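Local structure of BugD (Bordetella pertussis Tohama I, 2F5X) at residues P176-L181 with D187-Q192; F121-I126 with A130-K135. The protein binds aspartic acid as a periplasmic solute receptor, and probably delivers it to a tripartite tricarboxylate transporter-type uptake system. All blocks are in the same frame, centred on the assembly; numbering follows the deposited sequence.

Contact 1. Residues P176-L181 with D187-Q192; sequences PAMNDL and DLMCDQ
A beta-alpha-beta crossover holds this contact, in which Ala177, Met178 and Leu181 of helix 174-182 pack on Met189 of strand 188-192. The helix segment runs roughly antiparallel to the strand, at 145°, with the axes 9.6 Å apart. Both methionines are selenomethionines. Met189 rises from the strand with CG anti to the backbone N (chi1 -179°) and reaches the helix with its selenium end. Its SE lies 3.6 Å from Ala177 CB. Its CE meets Met178 CE at 3.9 Å, where the two side chains cross at about a right angle. Met178 bends at chi2 and chi3, and its CE also comes within 4.0 Å of Asp191 OD2. Leu181 covers the start of the strand, with CD1 3.4 Å from the carbonyl O of Asp187. No hydrogen bond links the segments. Asp191 OD1 accepts the backbone N of Gln192 at 2.8 Å, from above the carboxylate plane, and also bonds Thr174 OG1. Asp191 OD2 bonds Asn195 ND2. Beyond it, Gln192 OE1 accepts a hydrogen bond from the amino group of the bound aspartic acid. A helix packed on the sheet between strands 167-170 and 188-192 belongs to the alpha/beta fold of periplasmic binding proteins.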
loop_
_atom_site.group_PDB
_atom_site.type_symbol
_atom_site.label_atom_id
_atom_site.label_comp_id
_atom_site.label_asym_id
_atom_site.label_seq_id
_atom_site.Cartn_x
_atom_site.Cartn_y
_atom_site.Cartn_z
ATOM N N PRO A 176 -4.117 5.611 11.573
ATOM C CA PRO A 176 -5.312 5.868 12.397
ATOM C C PRO A 176 -6.195 4.627 12.562
ATOM O O PRO A 176 -6.780 4.440 13.635
ATOM C CB PRO A 176 -6.069 6.965 11.633
ATOM C CG PRO A 176 -5.465 7.040 10.307
ATOM C CD PRO A 176 -4.061 6.507 10.406
ATOM N N ALA A 177 -6.285 3.790 11.531
ATOM C CA ALA A 177 -7.071 2.553 11.663
ATOM C C ALA A 177 -6.468 1.654 12.736
ATOM O O ALA A 177 -7.191 1.121 13.579
ATOM C CB ALA A 177 -7.159 1.828 10.344
HETATM N N MSE A 178 -5.143 1.503 12.707
HETATM C CA MSE A 178 -4.434 0.702 13.711
HETATM C C MSE A 178 -4.663 1.224 15.128
HETATM O O MSE A 178 -4.838 0.430 16.066
HETATM C CB MSE A 178 -2.929 0.644 13.418
HETATM C CG MSE A 178 -2.137 -0.168 14.442
HETATM SE SE MSE A 178 -2.579 -2.074 14.468
HETATM C CE MSE A 178 -1.520 -2.598 12.861
ATOM N N ASN A 179 -4.662 2.550 15.280
ATOM C CA ASN A 179 -4.989 3.165 16.568
ATOM C C ASN A 179 -6.324 2.635 17.090
ATOM O O ASN A 179 -6.435 2.244 18.253
ATOM C CB ASN A 179 -5.081 4.691 16.441
ATOM C CG ASN A 179 -3.733 5.363 16.287
ATOM O OD1 ASN A 179 -3.589 6.312 15.496
ATOM N ND2 ASN A 179 -2.736 4.903 17.050
ATOM N N ASP A 180 -7.334 2.632 16.227
ATOM C CA ASP A 180 -8.656 2.172 16.624
ATOM C C ASP A 180 -8.679 0.665 16.873
ATOM O O ASP A 180 -9.376 0.196 17.780
ATOM C CB ASP A 180 -9.716 2.567 15.595
ATOM C CG ASP A 180 -10.342 3.917 15.888
ATOM O OD1 ASP A 180 -9.876 4.620 16.813
ATOM O OD2 ASP A 180 -11.318 4.348 15.250
ATOM N N LEU A 181 -7.922 -0.095 16.082
ATOM C CA LEU A 181 -7.859 -1.543 16.282
ATOM C C LEU A 181 -7.224 -1.859 17.636
ATOM O O LEU A 181 -7.748 -2.670 18.413
ATOM C CB LEU A 181 -7.081 -2.216 15.145
ATOM C CG LEU A 181 -7.098 -3.744 15.107
ATOM C CD1 LEU A 181 -8.319 -4.230 14.365
ATOM C CD2 LEU A 181 -5.844 -4.252 14.403
ATOM N N ASP A 187 -12.753 -4.090 14.621
ATOM C CA ASP A 187 -12.452 -5.494 14.930
ATOM C C ASP A 187 -11.372 -6.143 14.089
ATOM O O ASP A 187 -10.512 -6.835 14.620
ATOM C CB ASP A 187 -13.708 -6.362 14.841
ATOM C CG ASP A 187 -14.807 -5.900 15.761
ATOM O OD1 ASP A 187 -14.526 -5.386 16.862
ATOM O OD2 ASP A 187 -16.001 -6.019 15.461
ATOM N N LEU A 188 -11.432 -5.925 12.781
ATOM C CA LEU A 188 -10.701 -6.746 11.814
ATOM C C LEU A 188 -10.087 -5.853 10.746
ATOM O O LEU A 188 -10.691 -4.853 10.368
ATOM C CB LEU A 188 -11.723 -7.698 11.170
ATOM C CG LEU A 188 -11.294 -8.719 10.125
ATOM C CD1 LEU A 188 -10.400 -9.791 10.774
ATOM C CD2 LEU A 188 -12.540 -9.336 9.498
HETATM N N MSE A 189 -8.885 -6.193 10.270
HETATM C CA MSE A 189 -8.248 -5.407 9.213
HETATM C C MSE A 189 -7.250 -6.240 8.428
HETATM O O MSE A 189 -6.604 -7.120 8.980
HETATM C CB MSE A 189 -7.499 -4.226 9.850
HETATM C CG MSE A 189 -6.799 -3.310 8.876
HETATM SE SE MSE A 189 -6.334 -1.631 9.738
HETATM C CE MSE A 189 -4.794 -2.126 10.847
ATOM N N CYS A 190 -7.116 -5.941 7.141
ATOM C CA CYS A 190 -5.977 -6.422 6.364
ATOM C C CYS A 190 -5.059 -5.252 6.136
ATOM O O CYS A 190 -5.501 -4.208 5.664
ATOM C CB CYS A 190 -6.438 -6.957 5.014
ATOM S SG CYS A 190 -5.183 -7.875 4.070
ATOM N N ASP A 191 -3.782 -5.409 6.468
ATOM C CA ASP A 191 -2.855 -4.262 6.450
ATOM C C ASP A 191 -1.443 -4.761 6.103
ATOM O O ASP A 191 -1.155 -5.963 6.206
ATOM C CB ASP A 191 -2.960 -3.539 7.804
ATOM C CG ASP A 191 -2.150 -2.242 7.894
ATOM O OD1 ASP A 191 -1.725 -1.634 6.878
ATOM O OD2 ASP A 191 -1.938 -1.733 9.012
ATOM N N GLN A 192 -0.588 -3.854 5.646
ATOM C CA GLN A 192 0.754 -4.214 5.174
ATOM C C GLN A 192 1.711 -4.473 6.320
ATOM O O GLN A 192 1.584 -3.848 7.373
ATOM C CB GLN A 192 1.305 -3.107 4.297
ATOM C CG GLN A 192 0.516 -2.919 3.002
ATOM C CD GLN A 192 0.738 -1.537 2.445
ATOM O OE1 GLN A 192 -0.133 -0.664 2.550
ATOM N NE2 GLN A 192 1.903 -1.319 1.887
#

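Contact 2. Residues F121-I126 with A130-K135; sequences FPPNNI and AEYVKK
Tyr132 meets Phe121, Pro122 and Pro123 with its ring. The pair with Phe121 is T-shaped: the tyrosine edge points to the phenylalanine face, with centroids 5.2 Å apart and planes at 77°. The closest atoms are Phe121 CZ and Tyr132 CE2, at 3.7 Å. Pro123 makes a CH-pi contact. Its CD lies over one face of the tyrosine ring, 4.0 Å from the centroid and 18° off the normal. Pro122 sits at the phenolic end, where its CG is 3.5 Å from Tyr132 OH. With CG anti to the backbone N (chi1 -172°), the Tyr132 ring extends from the helix toward the loop. Nearer the helix start, Ala130 N donates to Ile126 O at 3.0 Å, the bond of the first helical turn. Asn125 is the N-cap, and its OD1 accepts Glu128 N. Asn124 N binds Glu128 OE1, a further tie from loop to helix. Lys206 NZ bonds Phe121 O and Asn124 OD1, and Tyr208 OH bonds Pro123 O. The loop is therefore fastened to strand 206-210, while on the helix Ala130 and Val133 pack against Leu162 of helix 150-162.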
loop_
_atom_site.group_PDB
_atom_site.type_symbol
_atom_site.label_atom_id
_atom_site.label_comp_id
_atom_site.label_asym_id
_atom_site.label_seq_id
_atom_site.Cartn_x
_atom_site.Cartn_y
_atom_site.Cartn_z
ATOM N N PHE A 121 -9.943 -10.422 20.061
ATOM C CA PHE A 121 -10.890 -11.045 19.130
ATOM C C PHE A 121 -10.925 -12.555 19.388
ATOM O O PHE A 121 -9.870 -13.179 19.469
ATOM C CB PHE A 121 -10.456 -10.756 17.694
ATOM C CG PHE A 121 -11.587 -10.731 16.698
ATOM C CD1 PHE A 121 -12.732 -9.964 16.929
ATOM C CD2 PHE A 121 -11.495 -11.462 15.517
ATOM C CE1 PHE A 121 -13.773 -9.932 16.000
ATOM C CE2 PHE A 121 -12.530 -11.437 14.571
ATOM C CZ PHE A 121 -13.675 -10.666 14.817
ATOM N N PRO A 122 -12.108 -13.146 19.570
ATOM C CA PRO A 122 -12.176 -14.566 19.972
ATOM C C PRO A 122 -11.391 -15.612 19.143
ATOM O O PRO A 122 -10.690 -16.393 19.802
ATOM C CB PRO A 122 -13.681 -14.863 20.007
ATOM C CG PRO A 122 -14.289 -13.533 20.333
ATOM C CD PRO A 122 -13.450 -12.530 19.509
ATOM N N PRO A 123 -11.471 -15.661 17.810
ATOM C CA PRO A 123 -10.755 -16.712 17.069
ATOM C C PRO A 123 -9.232 -16.658 17.204
ATOM O O PRO A 123 -8.643 -15.579 17.269
ATOM C CB PRO A 123 -11.185 -16.501 15.613
ATOM C CG PRO A 123 -11.740 -15.131 15.535
ATOM C CD PRO A 123 -12.232 -14.774 16.907
ATOM N N ASN A 124 -8.614 -17.832 17.245
ATOM C CA ASN A 124 -7.167 -17.923 17.408
ATOM C C ASN A 124 -6.419 -18.361 16.164
ATOM O O ASN A 124 -5.196 -18.339 16.151
ATOM C CB ASN A 124 -6.826 -18.845 18.583
ATOM C CG ASN A 124 -7.146 -18.208 19.916
ATOM O OD1 ASN A 124 -7.133 -16.992 20.037
ATOM N ND2 ASN A 124 -7.433 -19.026 20.922
ATOM N N ASN A 125 -7.151 -18.734 15.112
ATOM C CA ASN A 125 -6.519 -19.153 13.859
ATOM C C ASN A 125 -7.411 -18.840 12.657
ATOM O O ASN A 125 -8.577 -18.457 12.835
ATOM C CB ASN A 125 -6.104 -20.641 13.910
ATOM C CG ASN A 125 -7.297 -21.587 14.030
ATOM O OD1 ASN A 125 -8.232 -21.517 13.249
ATOM N ND2 ASN A 125 -7.247 -22.493 15.000
ATOM N N ILE A 126 -6.865 -18.964 11.449
ATOM C CA ILE A 126 -7.599 -18.555 10.247
ATOM C C ILE A 126 -8.873 -19.386 9.996
ATOM O O ILE A 126 -9.883 -18.837 9.554
ATOM C CB ILE A 126 -6.661 -18.503 8.994
ATOM C CG1 ILE A 126 -7.382 -17.938 7.755
ATOM C CG2 ILE A 126 -6.045 -19.877 8.681
ATOM C CD1 ILE A 126 -7.925 -16.511 7.901
ATOM N N ALA A 130 -12.619 -17.570 9.958
ATOM C CA ALA A 130 -13.633 -17.664 8.904
ATOM C C ALA A 130 -14.981 -18.073 9.483
ATOM O O ALA A 130 -16.020 -17.493 9.139
ATOM C CB ALA A 130 -13.193 -18.640 7.818
ATOM N N GLU A 131 -14.952 -19.049 10.388
ATOM C CA GLU A 131 -16.165 -19.569 11.023
ATOM C C GLU A 131 -16.823 -18.492 11.873
ATOM O O GLU A 131 -18.037 -18.302 11.812
ATOM C CB GLU A 131 -15.833 -20.803 11.874
ATOM C CG GLU A 131 -15.378 -21.991 11.046
ATOM C CD GLU A 131 -14.761 -23.121 11.859
ATOM O OE1 GLU A 131 -14.238 -22.873 12.970
ATOM O OE2 GLU A 131 -14.783 -24.274 11.366
ATOM N N TYR A 132 -16.004 -17.791 12.654
ATOM C CA TYR A 132 -16.475 -16.721 13.526
ATOM C C TYR A 132 -17.083 -15.553 12.746
ATOM O O TYR A 132 -18.143 -15.023 13.123
ATOM C CB TYR A 132 -15.329 -16.227 14.415
ATOM C CG TYR A 132 -15.780 -15.262 15.476
ATOM C CD1 TYR A 132 -16.301 -15.728 16.684
ATOM C CD2 TYR A 132 -15.716 -13.882 15.263
ATOM C CE1 TYR A 132 -16.722 -14.843 17.677
ATOM C CE2 TYR A 132 -16.134 -12.986 16.252
ATOM C CZ TYR A 132 -16.643 -13.482 17.451
ATOM O OH TYR A 132 -17.070 -12.615 18.430
ATOM N N VAL A 133 -16.417 -15.149 11.664
ATOM C CA VAL A 133 -16.902 -14.031 10.851
ATOM C C VAL A 133 -18.226 -14.398 10.157
ATOM O O VAL A 133 -19.167 -13.599 10.135
ATOM C CB VAL A 133 -15.844 -13.547 9.829
ATOM C CG1 VAL A 133 -16.451 -12.533 8.840
ATOM C CG2 VAL A 133 -14.627 -12.941 10.552
ATOM N N LYS A 134 -18.310 -15.611 9.621
ATOM C CA LYS A 134 -19.562 -16.084 9.020
ATOM C C LYS A 134 -20.731 -16.129 10.006
ATOM O O LYS A 134 -21.860 -15.739 9.671
ATOM C CB LYS A 134 -19.370 -17.452 8.367
ATOM C CG LYS A 134 -18.511 -17.409 7.122
ATOM C CD LYS A 134 -18.221 -18.807 6.618
ATOM C CE LYS A 134 -17.381 -18.749 5.379
ATOM N NZ LYS A 134 -18.245 -18.554 4.176
ATOM N N LYS A 135 -20.464 -16.591 11.224
ATOM C CA LYS A 135 -21.509 -16.760 12.232
ATOM C C LYS A 135 -21.941 -15.437 12.869
ATOM O O LYS A 135 -23.127 -15.242 13.189
ATOM C CB LYS A 135 -21.033 -17.739 13.315
ATOM C CG LYS A 135 -22.106 -18.123 14.335
ATOM C CD LYS A 135 -21.479 -18.673 15.611
ATOM C CE LYS A 135 -22.515 -18.846 16.718
ATOM N NZ LYS A 135 -22.832 -17.548 17.402
#

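How the contacts relate
Contact 1 is buried, about 14 Å from the chain centre, whereas contact 2 is only partly buried and lies about 25 Å out, on the same side. Their centres are about 17 Å apart. They use different helices, but strand 102-117 connects them: it pairs with strand 188-192 and leads into loop 121-126. They also touch directly, through Asp187 CB on Phe121 CE1 at 3.8 Å and more loosely through Leu188 on Val133. Contact 1 relies on apolar side chains around two selenomethionines, with polar groups at both ends of the strand segment, Asp187 at one and Asp191 and Gln192 at the other. Contact 2 relies on aromatic and proline rings and the capped start of a helix, away from the ligand.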